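Local coordinates for protein serpin-12 (Manduca sexta, PDB 6CJ7) that probably inhibits serine proteases as a serpin and controls the prophenoloxidase activation system in the larval hemolymph of the insect, at residues A[20-23]-A[24-28]; A[56-59]-A[60-64]; A[112-115]-A[116-120]; A[284-287]-A[288-292]. All blocks are in the same frame, centred on the assembly; numbering follows the deposited sequence.

Contact 1 of 4, residues A[20-23]-A[24-28]; sequences FGVN and VFKQM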
ATOM      1  N   PHE A  20      -8.488  -0.558  -8.139  1.00 21.34           N
ATOM      2  CA  PHE A  20      -9.129   0.449  -7.292  1.00 21.10           C
ATOM      3  C   PHE A  20      -8.099   1.153  -6.412  1.00 23.44           C
ATOM      4  O   PHE A  20      -8.072   2.392  -6.327  1.00 22.53           O
ATOM      5  CB  PHE A  20     -10.218  -0.180  -6.421  1.00 22.42           C
ATOM      6  CG  PHE A  20     -10.840   0.797  -5.465  1.00 27.07           C
ATOM      7  CD1 PHE A  20     -11.693   1.766  -5.933  1.00 26.06           C
ATOM      8  CD2 PHE A  20     -10.544   0.755  -4.115  1.00 24.19           C
ATOM      9  CE1 PHE A  20     -12.260   2.692  -5.068  1.00 25.08           C
ATOM     10  CE2 PHE A  20     -11.106   1.680  -3.239  1.00 29.88           C
ATOM     11  CZ  PHE A  20     -11.969   2.639  -3.726  1.00 25.62           C
ATOM     12  N   GLY A  21      -7.252   0.371  -5.735  1.00 19.14           N
ATOM     13  CA  GLY A  21      -6.245   0.949  -4.857  1.00 19.11           C
ATOM     14  C   GLY A  21      -5.242   1.821  -5.594  1.00 21.01           C
ATOM     15  O   GLY A  21      -4.798   2.842  -5.067  1.00 19.59           O
ATOM     16  N   VAL A  22      -4.852   1.424  -6.814  1.00 19.56           N
ATOM     17  CA  VAL A  22      -3.968   2.285  -7.605  1.00 19.22           C
ATOM     18  C   VAL A  22      -4.663   3.601  -7.948  1.00 20.78           C
ATOM     19  O   VAL A  22      -4.049   4.676  -7.880  1.00 20.35           O
ATOM     20  CB  VAL A  22      -3.486   1.554  -8.871  1.00 21.35           C
ATOM     21  CG1 VAL A  22      -2.627   2.475  -9.733  1.00 22.17           C
ATOM     22  CG2 VAL A  22      -2.678   0.341  -8.488  1.00 21.17           C
ATOM     23  N   ASN A  23      -5.946   3.535  -8.335  1.00 22.30           N
ATOM     24  CA  ASN A  23      -6.717   4.745  -8.624  1.00 23.58           C
ATOM     25  C   ASN A  23      -6.791   5.657  -7.402  1.00 23.75           C
ATOM     26  O   ASN A  23      -6.680   6.886  -7.525  1.00 24.02           O
ATOM     27  CB  ASN A  23      -8.129   4.376  -9.089  1.00 28.62           C
ATOM     28  CG  ASN A  23      -8.148   3.570 -10.382  1.00 34.09           C
ATOM     29  OD1 ASN A  23      -7.246   3.665 -11.203  1.00 35.22           O
ATOM     30  ND2 ASN A  23      -9.214   2.791 -10.572  1.00 38.01           N
ATOM     31  N   VAL A  24      -6.986   5.074  -6.215  1.00 22.59           N
ATOM     32  CA  VAL A  24      -7.007   5.868  -4.987  1.00 20.41           C
ATOM     33  C   VAL A  24      -5.671   6.568  -4.785  1.00 21.01           C
ATOM     34  O   VAL A  24      -5.615   7.772  -4.496  1.00 22.58           O
ATOM     35  CB  VAL A  24      -7.369   4.990  -3.778  1.00 19.32           C
ATOM     36  CG1 VAL A  24      -7.127   5.757  -2.464  1.00 20.24           C
ATOM     37  CG2 VAL A  24      -8.853   4.542  -3.874  1.00 18.77           C
ATOM     38  N   PHE A  25      -4.574   5.829  -4.937  1.00 20.33           N
ATOM     39  CA  PHE A  25      -3.254   6.433  -4.762  1.00 19.36           C
ATOM     40  C   PHE A  25      -3.045   7.582  -5.736  1.00 22.46           C
ATOM     41  O   PHE A  25      -2.559   8.652  -5.356  1.00 21.85           O
ATOM     42  CB  PHE A  25      -2.163   5.375  -4.945  1.00 17.69           C
ATOM     43  CG  PHE A  25      -0.757   5.928  -4.839  1.00 19.16           C
ATOM     44  CD1 PHE A  25      -0.159   6.115  -3.596  1.00 23.90           C
ATOM     45  CD2 PHE A  25      -0.047   6.265  -5.979  1.00 20.10           C
ATOM     46  CE1 PHE A  25       1.142   6.636  -3.499  1.00 22.40           C
ATOM     47  CE2 PHE A  25       1.255   6.799  -5.890  1.00 22.83           C
ATOM     48  CZ  PHE A  25       1.844   6.972  -4.650  1.00 20.36           C
ATOM     49  N   LYS A  26      -3.412   7.380  -7.006  1.00 21.30           N
ATOM     50  CA  LYS A  26      -3.222   8.436  -7.994  1.00 22.45           C
ATOM     51  C   LYS A  26      -4.090   9.644  -7.680  1.00 22.40           C
ATOM     52  O   LYS A  26      -3.655  10.788  -7.868  1.00 26.05           O
ATOM     53  CB  LYS A  26      -3.514   7.908  -9.398  1.00 22.05           C
ATOM     54  CG  LYS A  26      -2.451   6.922  -9.906  1.00 23.29           C
ATOM     55  CD  LYS A  26      -2.594   6.684 -11.395  1.00 27.09           C
ATOM     56  CE  LYS A  26      -1.517   5.736 -11.910  1.00 26.30           C
ATOM     57  NZ  LYS A  26      -1.511   5.741 -13.405  1.00 31.26           N
ATOM     58  N   GLN A  27      -5.315   9.410  -7.202  1.00 21.49           N
ATOM     59  CA  GLN A  27      -6.175  10.529  -6.821  1.00 22.67           C
ATOM     60  C   GLN A  27      -5.553  11.332  -5.687  1.00 25.87           C
ATOM     61  O   GLN A  27      -5.483  12.565  -5.755  1.00 28.17           O
ATOM     62  CB  GLN A  27      -7.569  10.026  -6.433  1.00 24.15           C
ATOM     63  CG  GLN A  27      -8.525  11.137  -5.967  1.00 26.70           C
ATOM     64  CD  GLN A  27      -8.785  12.167  -7.045  1.00 34.38           C
ATOM     65  OE1 GLN A  27      -8.966  11.827  -8.214  1.00 36.42           O
ATOM     66  NE2 GLN A  27      -8.792  13.435  -6.661  1.00 32.94           N
ATOM     67  N   MET A  28      -5.068  10.635  -4.665  1.00 23.75           N
ATOM     68  CA  MET A  28      -4.431  11.288  -3.528  1.00 23.56           C
ATOM     69  C   MET A  28      -3.193  12.086  -3.944  1.00 24.67           C
ATOM     70  O   MET A  28      -2.874  13.105  -3.331  1.00 24.74           O
ATOM     71  CB  MET A  28      -4.058  10.258  -2.461  1.00 22.24           C
ATOM     72  CG  MET A  28      -5.245   9.509  -1.877  1.00 31.62           C
ATOM     73  SD  MET A  28      -4.754   8.218  -0.719  1.00 39.18           S
ATOM     74  CE  MET A  28      -4.638   9.154   0.803  1.00 42.28           C
TER
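F20 and V24 sit one turn apart on helix 19-31, and the valine methyl CG2 lies over one face of the phenylalanine ring. V24 CG2 is 3.9 Å from the centroid of the F20 ring and 21° off its normal, a CH-pi contact displaced toward the rim. F20 has CG anti to the backbone N (chi1 176°), which puts CG on the side of the carbonyl carbon and turns the ring to meet V24. F20 O also accepts from V24 N at 2.9 Å. With an alanine in place of F20, the V24 methyl would probably lose the face it rests on and a gap would open toward L287 and I43. G21 O takes F25 N at 3.0 Å, and G21 N bonds to T44 OG1 of helix 40-51. V22 O takes K26 N, and V22 CG1 runs alongside the lysine chain, 4.1 Å from K26 CE. The lysine stays extended beyond CG. N23 O receives Q27 N at 2.9 Å. The chemistry splits three ways: F20 and V24 face helices 40-51 and 284-289, V22 and F25 pack on M374 of strand 370-377, and the polar ends of K26 and Q27 bond to L252 O and E31.

Contact 2 of 4, residues A[56-59]-A[60-64]; sequences GNTL and DEITR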
ATOM      1  N   GLY A  56     -27.637  -4.248  -2.355  1.00 25.03           N
ATOM      2  CA  GLY A  56     -28.314  -3.107  -2.946  1.00 22.68           C
ATOM      3  C   GLY A  56     -27.361  -2.105  -3.556  1.00 22.40           C
ATOM      4  O   GLY A  56     -26.391  -2.467  -4.231  1.00 21.31           O
ATOM      5  N   ASN A  57     -27.631  -0.819  -3.308  1.00 21.66           N
ATOM      6  CA  ASN A  57     -26.822   0.230  -3.923  1.00 21.83           C
ATOM      7  C   ASN A  57     -25.382   0.219  -3.419  1.00 22.52           C
ATOM      8  O   ASN A  57     -24.464   0.574  -4.168  1.00 22.91           O
ATOM      9  CB  ASN A  57     -27.448   1.604  -3.676  1.00 22.32           C
ATOM     10  CG  ASN A  57     -26.620   2.733  -4.269  1.00 43.71           C
ATOM     11  OD1 ASN A  57     -26.155   3.624  -3.552  1.00 54.99           O
ATOM     12  ND2 ASN A  57     -26.412   2.690  -5.582  1.00 49.09           N
ATOM     13  N   THR A  58     -25.153  -0.183  -2.164  1.00 21.34           N
ATOM     14  CA  THR A  58     -23.785  -0.257  -1.653  1.00 18.63           C
ATOM     15  C   THR A  58     -22.984  -1.327  -2.379  1.00 20.03           C
ATOM     16  O   THR A  58     -21.816  -1.113  -2.732  1.00 22.11           O
ATOM     17  CB  THR A  58     -23.807  -0.526  -0.147  1.00 18.42           C
ATOM     18  OG1 THR A  58     -24.598   0.495   0.490  1.00 21.53           O
ATOM     19  CG2 THR A  58     -22.396  -0.518   0.452  1.00 21.43           C
ATOM     20  N   LEU A  59     -23.585  -2.495  -2.579  1.00 20.79           N
ATOM     21  CA  LEU A  59     -22.923  -3.551  -3.334  1.00 20.87           C
ATOM     22  C   LEU A  59     -22.629  -3.102  -4.759  1.00 21.34           C
ATOM     23  O   LEU A  59     -21.552  -3.384  -5.299  1.00 22.21           O
ATOM     24  CB  LEU A  59     -23.802  -4.803  -3.327  1.00 20.15           C
ATOM     25  CG  LEU A  59     -23.363  -6.031  -4.141  1.00 20.57           C
ATOM     26  CD1 LEU A  59     -22.010  -6.579  -3.634  1.00 21.01           C
ATOM     27  CD2 LEU A  59     -24.445  -7.090  -4.079  1.00 22.98           C
ATOM     28  N   ASP A  60     -23.577  -2.393  -5.378  1.00 20.99           N
ATOM     29  CA  ASP A  60     -23.403  -1.909  -6.744  1.00 19.92           C
ATOM     30  C   ASP A  60     -22.213  -0.956  -6.836  1.00 22.77           C
ATOM     31  O   ASP A  60     -21.356  -1.098  -7.718  1.00 24.98           O
ATOM     32  CB  ASP A  60     -24.694  -1.224  -7.216  1.00 21.69           C
ATOM     33  CG  ASP A  60     -24.541  -0.553  -8.577  1.00 34.87           C
ATOM     34  OD1 ASP A  60     -24.412  -1.268  -9.592  1.00 35.47           O
ATOM     35  OD2 ASP A  60     -24.566   0.696  -8.636  1.00 45.56           O
ATOM     36  N   GLU A  61     -22.135   0.010  -5.908  1.00 22.29           N
ATOM     37  CA  GLU A  61     -21.018   0.954  -5.886  1.00 21.12           C
ATOM     38  C   GLU A  61     -19.688   0.237  -5.736  1.00 22.24           C
ATOM     39  O   GLU A  61     -18.717   0.559  -6.432  1.00 21.97           O
ATOM     40  CB  GLU A  61     -21.193   1.964  -4.742  1.00 23.06           C
ATOM     41  CG  GLU A  61     -22.193   3.074  -5.042  1.00 26.26           C
ATOM     42  CD  GLU A  61     -22.163   4.230  -4.034  1.00 39.28           C
ATOM     43  OE1 GLU A  61     -21.485   4.126  -2.989  1.00 26.54           O
ATOM     44  OE2 GLU A  61     -22.834   5.253  -4.294  1.00 40.34           O
ATOM     45  N   ILE A  62     -19.610  -0.710  -4.798  1.00 18.68           N
ATOM     46  CA  ILE A  62     -18.332  -1.382  -4.554  1.00 20.27           C
ATOM     47  C   ILE A  62     -17.946  -2.246  -5.745  1.00 21.10           C
ATOM     48  O   ILE A  62     -16.778  -2.273  -6.158  1.00 19.93           O
ATOM     49  CB  ILE A  62     -18.405  -2.206  -3.263  1.00 20.30           C
ATOM     50  CG1 ILE A  62     -18.584  -1.282  -2.063  1.00 19.86           C
ATOM     51  CG2 ILE A  62     -17.142  -3.065  -3.094  1.00 21.89           C
ATOM     52  CD1 ILE A  62     -18.908  -2.042  -0.777  1.00 22.59           C
ATOM     53  N   THR A  63     -18.912  -2.971  -6.311  1.00 20.56           N
ATOM     54  CA  THR A  63     -18.615  -3.830  -7.455  1.00 19.67           C
ATOM     55  C   THR A  63     -18.111  -3.015  -8.642  1.00 25.59           C
ATOM     56  O   THR A  63     -17.137  -3.401  -9.307  1.00 22.33           O
ATOM     57  CB  THR A  63     -19.865  -4.633  -7.809  1.00 20.15           C
ATOM     58  OG1 THR A  63     -20.186  -5.473  -6.695  1.00 23.90           O
ATOM     59  CG2 THR A  63     -19.613  -5.484  -9.033  1.00 21.65           C
ATOM     60  N   ARG A  64     -18.729  -1.855  -8.892  1.00 24.04           N
ATOM     61  CA  ARG A  64     -18.268  -0.988  -9.967  1.00 22.45           C
ATOM     62  C   ARG A  64     -16.859  -0.481  -9.697  1.00 26.33           C
ATOM     63  O   ARG A  64     -16.044  -0.373 -10.620  1.00 27.84           O
ATOM     64  CB  ARG A  64     -19.228   0.189 -10.145  1.00 23.05           C
ATOM     65  CG  ARG A  64     -20.590  -0.227 -10.672  1.00 23.74           C
ATOM     66  CD  ARG A  64     -21.560   0.925 -10.627  1.00 26.88           C
ATOM     67  NE  ARG A  64     -22.827   0.563 -11.243  1.00 33.30           N
ATOM     68  CZ  ARG A  64     -23.128   0.848 -12.499  1.00 37.74           C
ATOM     69  NH1 ARG A  64     -22.252   1.511 -13.253  1.00 44.49           N
ATOM     70  NH2 ARG A  64     -24.308   0.486 -12.988  1.00 39.21           N
TER
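T63 packs back against L59, one turn earlier on helix 56-66. T63 CB lies 3.3 Å from L59 O. From CB the hydroxyl OG1 is anti to the carbonyl carbon (chi1 -63°), which turns it back along the helix. T63 OG1 donates to L59 O at 2.9 Å, from above the carbonyl plane. T63 N reaches L59 O at 2.9 Å from the opposite face, so two donors grip this oxygen. T63 OG1 further touches L59 CD1 at 3.7 Å and is hydrogen-bonded to Q51 NE2 of helix 40-51. A valine in place of T63 would probably leave L59 O with one donor fewer and the Q51 amide without this partner. On another side of the helix, T58 CG2 and I62 CD1 lie side by side, 4.0 Å apart, near I295. D60 N bonds to G56 O, and the D60 carboxylate is held by R64: R64 NE meets D60 OD1 at 2.9 Å on the syn side, tilted out of the carboxylate plane, a salt bridge within the helix. E61 OE1 is hydrogen-bonded to S294 OG. The polar groups serve the helix twice: T63 and the D60-R64 pair bond within it, while T63 OG1 and E61 OE1 bond to Q51 and S294.

Contact 3 of 4, residues A[112-115]-A[116-120]; sequences KRIA and VNNFD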
ATOM      1  N   LYS A 112     -17.534 -13.147   9.037  1.00 22.42           N
ATOM      2  CA  LYS A 112     -16.318 -13.411   9.797  1.00 21.77           C
ATOM      3  C   LYS A 112     -15.530 -14.574   9.204  1.00 25.40           C
ATOM      4  O   LYS A 112     -14.304 -14.493   9.087  1.00 26.42           O
ATOM      5  CB  LYS A 112     -16.659 -13.666  11.264  1.00 26.97           C
ATOM      6  CG  LYS A 112     -15.443 -14.031  12.108  1.00 28.51           C
ATOM      7  CD  LYS A 112     -15.850 -14.422  13.514  1.00 35.55           C
ATOM      8  CE  LYS A 112     -14.656 -14.854  14.349  1.00 41.30           C
ATOM      9  NZ  LYS A 112     -13.837 -13.710  14.812  1.00 45.81           N
ATOM     10  N   ARG A 113     -16.215 -15.641   8.789  1.00 24.70           N
ATOM     11  CA  ARG A 113     -15.514 -16.776   8.192  1.00 29.08           C
ATOM     12  C   ARG A 113     -14.766 -16.368   6.929  1.00 28.90           C
ATOM     13  O   ARG A 113     -13.605 -16.744   6.735  1.00 31.88           O
ATOM     14  CB  ARG A 113     -16.495 -17.909   7.872  1.00 36.31           C
ATOM     15  CG  ARG A 113     -16.745 -18.874   9.015  1.00 47.99           C
ATOM     16  CD  ARG A 113     -17.710 -20.000   8.623  1.00 47.84           C
ATOM     17  NE  ARG A 113     -18.977 -19.845   9.330  1.00 51.40           N
ATOM     18  CZ  ARG A 113     -20.132 -19.529   8.756  1.00 50.23           C
ATOM     19  NH1 ARG A 113     -21.207 -19.384   9.502  1.00 47.34           N
ATOM     20  NH2 ARG A 113     -20.214 -19.363   7.441  1.00 56.70           N
ATOM     21  N   ILE A 114     -15.418 -15.593   6.058  1.00 26.19           N
ATOM     22  CA  ILE A 114     -14.773 -15.154   4.825  1.00 27.87           C
ATOM     23  C   ILE A 114     -13.607 -14.225   5.136  1.00 24.31           C
ATOM     24  O   ILE A 114     -12.562 -14.274   4.475  1.00 24.28           O
ATOM     25  CB  ILE A 114     -15.806 -14.488   3.894  1.00 29.05           C
ATOM     26  CG1 ILE A 114     -16.920 -15.471   3.545  1.00 34.29           C
ATOM     27  CG2 ILE A 114     -15.144 -13.986   2.620  1.00 33.71           C
ATOM     28  CD1 ILE A 114     -18.130 -14.801   2.928  1.00 41.62           C
ATOM     29  N   ALA A 115     -13.766 -13.365   6.149  1.00 22.04           N
ATOM     30  CA  ALA A 115     -12.688 -12.478   6.582  1.00 21.90           C
ATOM     31  C   ALA A 115     -11.426 -13.259   6.899  1.00 24.62           C
ATOM     32  O   ALA A 115     -10.332 -12.928   6.426  1.00 23.66           O
ATOM     33  CB  ALA A 115     -13.126 -11.706   7.824  1.00 23.58           C
ATOM     34  N   VAL A 116     -11.576 -14.305   7.713  1.00 25.16           N
ATOM     35  CA  VAL A 116     -10.444 -15.092   8.194  1.00 28.10           C
ATOM     36  C   VAL A 116      -9.897 -15.989   7.093  1.00 32.79           C
ATOM     37  O   VAL A 116      -8.680 -16.073   6.896  1.00 33.84           O
ATOM     38  CB  VAL A 116     -10.870 -15.901   9.432  1.00 29.40           C
ATOM     39  CG1 VAL A 116      -9.745 -16.846   9.871  1.00 38.89           C
ATOM     40  CG2 VAL A 116     -11.279 -14.973  10.571  1.00 34.71           C
ATOM     41  N   ASN A 117     -10.779 -16.645   6.341  1.00 27.97           N
ATOM     42  CA  ASN A 117     -10.340 -17.665   5.394  1.00 33.05           C
ATOM     43  C   ASN A 117      -9.846 -17.098   4.064  1.00 30.60           C
ATOM     44  O   ASN A 117      -9.100 -17.789   3.360  1.00 34.53           O
ATOM     45  CB  ASN A 117     -11.473 -18.654   5.125  1.00 36.94           C
ATOM     46  CG  ASN A 117     -11.871 -19.441   6.363  1.00 44.73           C
ATOM     47  OD1 ASN A 117     -11.061 -19.650   7.268  1.00 49.37           O
ATOM     48  ND2 ASN A 117     -13.121 -19.889   6.404  1.00 49.55           N
ATOM     49  N   ASN A 118     -10.240 -15.878   3.693  1.00 28.99           N
ATOM     50  CA  ASN A 118      -9.906 -15.338   2.379  1.00 21.76           C
ATOM     51  C   ASN A 118      -9.135 -14.034   2.417  1.00 22.92           C
ATOM     52  O   ASN A 118      -8.301 -13.813   1.538  1.00 26.03           O
ATOM     53  CB  ASN A 118     -11.181 -15.108   1.537  1.00 23.16           C
ATOM     54  CG  ASN A 118     -11.860 -16.391   1.141  1.00 25.53           C
ATOM     55  OD1 ASN A 118     -11.988 -16.705  -0.061  1.00 31.25           O
ATOM     56  ND2 ASN A 118     -12.317 -17.148   2.133  1.00 31.19           N
ATOM     57  N   PHE A 119      -9.396 -13.167   3.395  1.00 22.22           N
ATOM     58  CA  PHE A 119      -8.875 -11.806   3.381  1.00 19.66           C
ATOM     59  C   PHE A 119      -7.811 -11.536   4.444  1.00 23.82           C
ATOM     60  O   PHE A 119      -7.380 -10.380   4.591  1.00 22.50           O
ATOM     61  CB  PHE A 119     -10.043 -10.822   3.502  1.00 18.06           C
ATOM     62  CG  PHE A 119     -10.890 -10.758   2.261  1.00 20.23           C
ATOM     63  CD1 PHE A 119     -12.069 -11.489   2.156  1.00 21.74           C
ATOM     64  CD2 PHE A 119     -10.482 -10.024   1.167  1.00 20.69           C
ATOM     65  CE1 PHE A 119     -12.834 -11.444   0.993  1.00 23.63           C
ATOM     66  CE2 PHE A 119     -11.244  -9.977   0.016  1.00 23.35           C
ATOM     67  CZ  PHE A 119     -12.417 -10.701  -0.080  1.00 24.28           C
ATOM     68  N   ASP A 120      -7.344 -12.563   5.160  1.00 25.17           N
ATOM     69  CA  ASP A 120      -6.372 -12.380   6.243  1.00 24.89           C
ATOM     70  C   ASP A 120      -6.827 -11.248   7.169  1.00 24.33           C
ATOM     71  O   ASP A 120      -6.074 -10.340   7.535  1.00 23.89           O
ATOM     72  CB  ASP A 120      -4.975 -12.124   5.680  1.00 26.95           C
ATOM     73  CG  ASP A 120      -3.917 -12.013   6.761  1.00 34.38           C
ATOM     74  OD1 ASP A 120      -4.015 -12.729   7.781  1.00 37.53           O
ATOM     75  OD2 ASP A 120      -3.008 -11.180   6.595  1.00 38.07           O
TER
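I114 and F119 lie side by side and point the same way, five residues apart near the C-terminal part of helix 109-118. The methyl CG2 of I114 meets the ring at its edge, in the ring plane, with F119 CE1 at 3.8 Å. No ring face is used in this contact. F119 CG, anti to its carbonyl carbon (chi1 -71°), turns the ring back along the chain, so that its edge meets I114 CG2. The ring edge also passes close to the backbone, with F119 CD1 3.7 Å from I114 O. N117 folds back over the preceding turn, and its CG comes within 3.2 Å of R113 O. On another side, V116 CG2 rests 3.4 Å from K112 O.

The backbone bonds change along the stretch. N117 N meets R113 O at 2.9 Å. N118 N still reaches I114 O at 2.9 Å, but its N-H angle falls to 142°. F119 N comes to A115 O at 3.2 Å from well above the carbonyl plane, as the regular helix gives way to a turn.

F119 packs on I45, A48 and M49 of helix 40-51 and on F77 of helix 70-85. A115 also touches M49. K112 forms a salt bridge with D122, and D120 O accepts from N97 of strand 92-102, so the turn joins two helices to that strand.

Contact 4 of 4, residues A[284-287]-A[288-292]; sequences EPVL and NKMGV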
ATOM      1  N   GLU A 284     -11.656   8.263   4.280  1.00 20.65           N
ATOM      2  CA  GLU A 284     -13.013   8.719   3.978  1.00 23.03           C
ATOM      3  C   GLU A 284     -13.046   9.826   2.929  1.00 21.16           C
ATOM      4  O   GLU A 284     -13.853   9.723   1.991  1.00 20.77           O
ATOM      5  CB  GLU A 284     -13.726   9.137   5.268  1.00 22.48           C
ATOM      6  CG  GLU A 284     -15.152   9.635   5.025  1.00 24.05           C
ATOM      7  CD  GLU A 284     -15.791  10.245   6.267  1.00 37.97           C
ATOM      8  OE1 GLU A 284     -15.067  10.667   7.194  1.00 51.91           O
ATOM      9  OE2 GLU A 284     -17.023  10.303   6.316  1.00 34.48           O
ATOM     10  N   PRO A 285     -12.219  10.884   2.998  1.00 20.82           N
ATOM     11  CA  PRO A 285     -12.266  11.895   1.927  1.00 24.22           C
ATOM     12  C   PRO A 285     -12.068  11.331   0.529  1.00 21.38           C
ATOM     13  O   PRO A 285     -12.830  11.672  -0.389  1.00 22.91           O
ATOM     14  CB  PRO A 285     -11.140  12.865   2.320  1.00 27.07           C
ATOM     15  CG  PRO A 285     -11.041  12.743   3.786  1.00 26.85           C
ATOM     16  CD  PRO A 285     -11.308  11.291   4.083  1.00 22.89           C
ATOM     17  N   VAL A 286     -11.053  10.484   0.326  1.00 21.89           N
ATOM     18  CA  VAL A 286     -10.786  10.014  -1.028  1.00 23.47           C
ATOM     19  C   VAL A 286     -11.829   8.988  -1.458  1.00 21.49           C
ATOM     20  O   VAL A 286     -12.247   8.971  -2.621  1.00 23.13           O
ATOM     21  CB  VAL A 286      -9.340   9.486  -1.160  1.00 23.10           C
ATOM     22  CG1 VAL A 286      -9.120   8.190  -0.396  1.00 24.92           C
ATOM     23  CG2 VAL A 286      -8.968   9.312  -2.633  1.00 24.04           C
ATOM     24  N   LEU A 287     -12.313   8.154  -0.531  1.00 22.33           N
ATOM     25  CA  LEU A 287     -13.334   7.187  -0.923  1.00 25.06           C
ATOM     26  C   LEU A 287     -14.638   7.883  -1.294  1.00 24.40           C
ATOM     27  O   LEU A 287     -15.347   7.431  -2.202  1.00 26.45           O
ATOM     28  CB  LEU A 287     -13.546   6.147   0.185  1.00 21.70           C
ATOM     29  CG  LEU A 287     -12.337   5.226   0.411  1.00 28.66           C
ATOM     30  CD1 LEU A 287     -12.624   4.186   1.492  1.00 29.34           C
ATOM     31  CD2 LEU A 287     -11.940   4.550  -0.878  1.00 31.07           C
ATOM     32  N   ASN A 288     -14.944   9.016  -0.649  1.00 21.73           N
ATOM     33  CA  ASN A 288     -16.105   9.795  -1.052  1.00 23.32           C
ATOM     34  C   ASN A 288     -15.971  10.349  -2.468  1.00 29.83           C
ATOM     35  O   ASN A 288     -16.991  10.632  -3.103  1.00 34.27           O
ATOM     36  CB  ASN A 288     -16.334  10.957  -0.074  1.00 23.25           C
ATOM     37  CG  ASN A 288     -17.160  10.556   1.144  1.00 27.37           C
ATOM     38  OD1 ASN A 288     -17.997   9.657   1.077  1.00 29.53           O
ATOM     39  ND2 ASN A 288     -16.952  11.257   2.258  1.00 24.04           N
ATOM     40  N   LYS A 289     -14.747  10.522  -2.968  1.00 25.90           N
ATOM     41  CA  LYS A 289     -14.509  10.985  -4.329  1.00 29.97           C
ATOM     42  C   LYS A 289     -14.458   9.855  -5.348  1.00 30.27           C
ATOM     43  O   LYS A 289     -14.597  10.116  -6.549  1.00 38.49           O
ATOM     44  CB  LYS A 289     -13.175  11.749  -4.409  1.00 35.05           C
ATOM     45  CG  LYS A 289     -13.140  13.070  -3.677  1.00 48.81           C
ATOM     46  CD  LYS A 289     -11.782  13.736  -3.872  1.00 53.34           C
ATOM     47  CE  LYS A 289     -11.883  15.248  -3.763  1.00 53.88           C
ATOM     48  NZ  LYS A 289     -10.560  15.901  -3.958  1.00 49.84           N
ATOM     49  N   MET A 290     -14.271   8.614  -4.903  1.00 28.12           N
ATOM     50  CA  MET A 290     -14.001   7.491  -5.792  1.00 26.98           C
ATOM     51  C   MET A 290     -15.219   6.593  -5.989  1.00 29.99           C
ATOM     52  O   MET A 290     -15.062   5.431  -6.380  1.00 32.70           O
ATOM     53  CB  MET A 290     -12.831   6.660  -5.264  1.00 32.34           C
ATOM     54  CG  MET A 290     -11.515   7.410  -5.123  1.00 38.13           C
ATOM     55  SD  MET A 290     -10.880   8.037  -6.681  1.00 44.81           S
ATOM     56  CE  MET A 290     -10.612   6.503  -7.567  1.00 39.41           C
ATOM     57  N   GLY A 291     -16.413   7.087  -5.678  1.00 26.39           N
ATOM     58  CA  GLY A 291     -17.639   6.398  -6.040  1.00 30.83           C
ATOM     59  C   GLY A 291     -18.161   5.385  -5.048  1.00 28.72           C
ATOM     60  O   GLY A 291     -19.039   4.588  -5.409  1.00 29.03           O
ATOM     61  N   VAL A 292     -17.668   5.382  -3.809  1.00 25.03           N
ATOM     62  CA  VAL A 292     -18.162   4.419  -2.828  1.00 27.01           C
ATOM     63  C   VAL A 292     -18.660   5.154  -1.590  1.00 28.21           C
ATOM     64  O   VAL A 292     -18.580   4.634  -0.472  1.00 27.72           O
ATOM     65  CB  VAL A 292     -17.090   3.371  -2.465  1.00 23.18           C
ATOM     66  CG1 VAL A 292     -16.759   2.505  -3.678  1.00 26.62           C
ATOM     67  CG2 VAL A 292     -15.832   4.031  -1.945  1.00 26.44           C
TER
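V286 places CG2 anti to its backbone N, while its other methyl, CG1, stands between N and the carbonyl carbon (chi1 69°). M290 has CG anti to its carbonyl carbon, which brings M290 CG back over the helix end, 4.0 Å from V286 CG2. M290 CG also comes within 3.0 Å of V286 O, a tight fit. With CG1 anti to the carbonyl carbon (chi1 -65°), V292 CG2 falls between N and the carbonyl carbon. V292 CG2 meets L287 CB at 3.8 Å, and the two side chains cross at a slant. The E284 and N288 side chains lie side by side, with E284 CG 3.7 Å from N288 ND2.

N288 N keeps a regular bond to E284 O at 2.9 Å. K289 N then bonds to V286 O at 3.0 Å and only weakly to P285 O. M290 N reaches L287 O at 3.1 Å, and V292 N adds a weak bond to that oxygen. The bonds to V286 O and L287 O from K289 and M290 are i to i+3, and G291 follows with positive phi, as the helix unwinds.

Helix 284-289 follows strand 265-282 and lies against helix 19-31. V286 touches V24 and M28, L287 meets F20, and K289 NZ forms a salt bridge with E31.

In the fold
Along the chain the four contacts come in series, on helices 19-31, 56-66, 109-118 and 284-289 of one serpin fold. Contacts 1 and 4 are far apart in sequence, but their centres are about 10 Å apart and they touch: F20 CZ meets L287 CD2 at 3.4 Å, and N23 CB meets M290 CE. Contact 2 touches contact 4 through E61, whose OE1 is 3.3 Å from V292 C. Contact 4 therefore bridges the other two, whose nearest atoms are about 6 Å apart. Contact 3 stands off, its centre about 20 to 24 Å from the others. Helix 40-51 packs against contacts 1, 2 and 3, which ties the separate helices into one body.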